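Local coordinates for cysteine synthase 3 (Entamoeba histolytica, PDB 6KR5), which catalyses the pyridoxal-phosphate-dependent formation of L-cysteine from O-acetyl-L-serine and sulfide, the last step of cysteine synthesis, at residues E80-T85 with N105-S110. Numbering follows the deposited sequence.
Sequences EIIEAT and NIVMPS
Ile81, Glu83 and Thr85 exchange backbone hydrogen bonds with Asn105 and Val107 in parallel register, the strands 80-84 and 105-109 running 18° apart with their axes 4.8 Å from each other at closest approach. As in any parallel pair, the residues of one strand bond alternately: Asn105 N donates to Ile81 O (2.8 Å) and Asn105 O accepts from Glu83 N, after which Val107 repeats the pattern with Glu83 O and Thr85 N.

Asn105 extends this bonding into its side chain. With CG anti to the carbonyl carbon (chi1 -57°), its amide turns back toward the start of strand 80-84, where Asn105 ND2 makes a nearly straight bond to the anti lone pair of Glu80 OE1 (2.9 Å, 172° at the hydrogen). Carboxylate and amide planes are nearly coplanar. Asn105 ND2 also gives a more bent bond to Ile81 O (3.1 Å), reaching it from the face of the carbonyl opposite to Asn105 N, and a water lies within bonding distance of both Glu80 OE1 and Asn105 OD1.

Further along, Ile82 and Ala84 share a face with Val107. Ile82 CD1 meets Val107 CG2 at 4.1 Å, and helix 135-149 packs over this side through Tyr143 and Ile147. Beyond the end of the first strand, Thr85 CG2 lies against Ile106 CG2 (3.8 Å), while Thr85 OG1 bonds to Gly87 N.

Helix 88-100 links the two strands in a beta-alpha-beta unit, and Thr85 leads out of the first strand with its side chain about 8 Å from the bound pyridoxal phosphate. Backbone hydrogen bonds thus run the length of the pair, with apolar side-chain contacts added beyond Asn105, whereas the polar side-chain bonds gather at its beginning: there two donors satisfy Ile81 O, and Glu80 OE1 and Ile81 O together probably hold the Asn105 amide in its rotation.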
loop_
_atom_site.group_PDB
_atom_site.type_symbol
_atom_site.label_atom_id
_atom_site.label_comp_id
_atom_site.label_asym_id
_atom_site.label_seq_id
_atom_site.Cartn_x
_atom_site.Cartn_y
_atom_site.Cartn_z
ATOM N N GLU B 80 12.699 21.827 13.943
ATOM C CA GLU B 80 12.681 20.860 12.848
ATOM C C GLU B 80 12.995 19.477 13.389
ATOM O O GLU B 80 13.787 19.333 14.319
ATOM C CB GLU B 80 13.688 21.246 11.757
ATOM C CG GLU B 80 13.487 22.676 11.268
ATOM C CD GLU B 80 14.400 23.065 10.130
ATOM O OE1 GLU B 80 15.109 22.187 9.587
ATOM O OE2 GLU B 80 14.411 24.259 9.759
ATOM N N ILE B 81 12.366 18.465 12.805
ATOM C CA ILE B 81 12.624 17.075 13.165
ATOM C C ILE B 81 13.889 16.604 12.457
ATOM O O ILE B 81 14.177 17.020 11.331
ATOM C CB ILE B 81 11.399 16.215 12.786
ATOM C CG1 ILE B 81 10.149 16.695 13.535
ATOM C CG2 ILE B 81 11.660 14.737 13.068
ATOM C CD1 ILE B 81 8.879 16.673 12.708
ATOM N N ILE B 82 14.671 15.735 13.107
ATOM C CA ILE B 82 15.817 15.121 12.445
ATOM C C ILE B 82 15.912 13.652 12.850
ATOM O O ILE B 82 15.590 13.281 13.983
ATOM C CB ILE B 82 17.136 15.878 12.739
ATOM C CG1 ILE B 82 18.267 15.336 11.856
ATOM C CG2 ILE B 82 17.507 15.818 14.221
ATOM C CD1 ILE B 82 19.563 16.117 11.956
ATOM N N GLU B 83 16.342 12.819 11.907
ATOM C CA GLU B 83 16.616 11.415 12.166
ATOM C C GLU B 83 17.653 10.937 11.161
ATOM O O GLU B 83 17.743 11.464 10.052
ATOM C CB GLU B 83 15.341 10.569 12.102
ATOM C CG GLU B 83 15.553 9.069 12.396
ATOM C CD GLU B 83 16.076 8.817 13.801
ATOM O OE1 GLU B 83 17.287 9.033 14.046
ATOM O OE2 GLU B 83 15.274 8.376 14.649
ATOM N N ALA B 84 18.467 9.960 11.578
ATOM C CA ALA B 84 19.401 9.274 10.693
ATOM C C ALA B 84 18.762 7.946 10.327
ATOM O O ALA B 84 18.668 7.044 11.164
ATOM C CB ALA B 84 20.760 9.072 11.364
ATOM N N THR B 85 18.296 7.833 9.088
ATOM C CA THR B 85 17.580 6.634 8.679
ATOM C C THR B 85 17.556 6.567 7.165
ATOM O O THR B 85 17.420 7.589 6.498
ATOM C CB THR B 85 16.137 6.614 9.221
ATOM O OG1 THR B 85 15.430 5.493 8.675
ATOM C CG2 THR B 85 15.386 7.879 8.839
ATOM N N ASN B 105 14.232 16.662 8.590
ATOM C CA ASN B 105 15.567 16.435 8.056
ATOM C C ASN B 105 15.932 14.965 8.221
ATOM O O ASN B 105 15.888 14.443 9.333
ATOM C CB ASN B 105 16.596 17.309 8.779
ATOM C CG ASN B 105 16.269 18.783 8.692
ATOM O OD1 ASN B 105 16.585 19.441 7.702
ATOM N ND2 ASN B 105 15.623 19.309 9.731
ATOM N N ILE B 106 16.283 14.298 7.122
ATOM C CA ILE B 106 16.681 12.893 7.157
ATOM C C ILE B 106 18.118 12.781 6.676
ATOM O O ILE B 106 18.444 13.240 5.573
ATOM C CB ILE B 106 15.766 12.015 6.282
ATOM C CG1 ILE B 106 14.297 12.159 6.699
ATOM C CG2 ILE B 106 16.261 10.559 6.287
ATOM C CD1 ILE B 106 13.964 11.685 8.077
ATOM N N VAL B 107 18.970 12.157 7.492
ATOM C CA VAL B 107 20.381 11.968 7.175
ATOM C C VAL B 107 20.584 10.534 6.705
ATOM O O VAL B 107 20.191 9.593 7.400
ATOM C CB VAL B 107 21.269 12.265 8.394
ATOM C CG1 VAL B 107 22.723 12.279 7.977
ATOM C CG2 VAL B 107 20.852 13.586 9.036
ATOM N N MET B 108 21.208 10.366 5.543
ATOM C CA MET B 108 21.438 9.044 4.970
ATOM C C MET B 108 22.589 9.149 3.973
ATOM O O MET B 108 22.859 10.231 3.449
ATOM C CB MET B 108 20.174 8.523 4.271
ATOM C CG MET B 108 19.638 9.509 3.252
ATOM S SD MET B 108 17.969 9.111 2.730
ATOM C CE MET B 108 18.173 7.368 2.368
ATOM N N PRO B 109 23.274 8.032 3.695
ATOM C CA PRO B 109 24.305 8.075 2.641
ATOM C C PRO B 109 23.669 8.291 1.276
ATOM O O PRO B 109 22.569 7.808 1.000
ATOM C CB PRO B 109 24.967 6.692 2.742
ATOM C CG PRO B 109 24.549 6.148 4.072
ATOM C CD PRO B 109 23.185 6.716 4.326
ATOM N N SER B 110 24.381 9.032 0.412
ATOM C CA SER B 110 23.785 9.516 -0.832
ATOM C C SER B 110 23.308 8.379 -1.730
ATOM O O SER B 110 22.361 8.555 -2.506
ATOM C CB SER B 110 24.785 10.391 -1.590
ATOM O OG SER B 110 25.760 9.597 -2.255
HETATM O O HOH W 1 15.178 22.162 6.832
#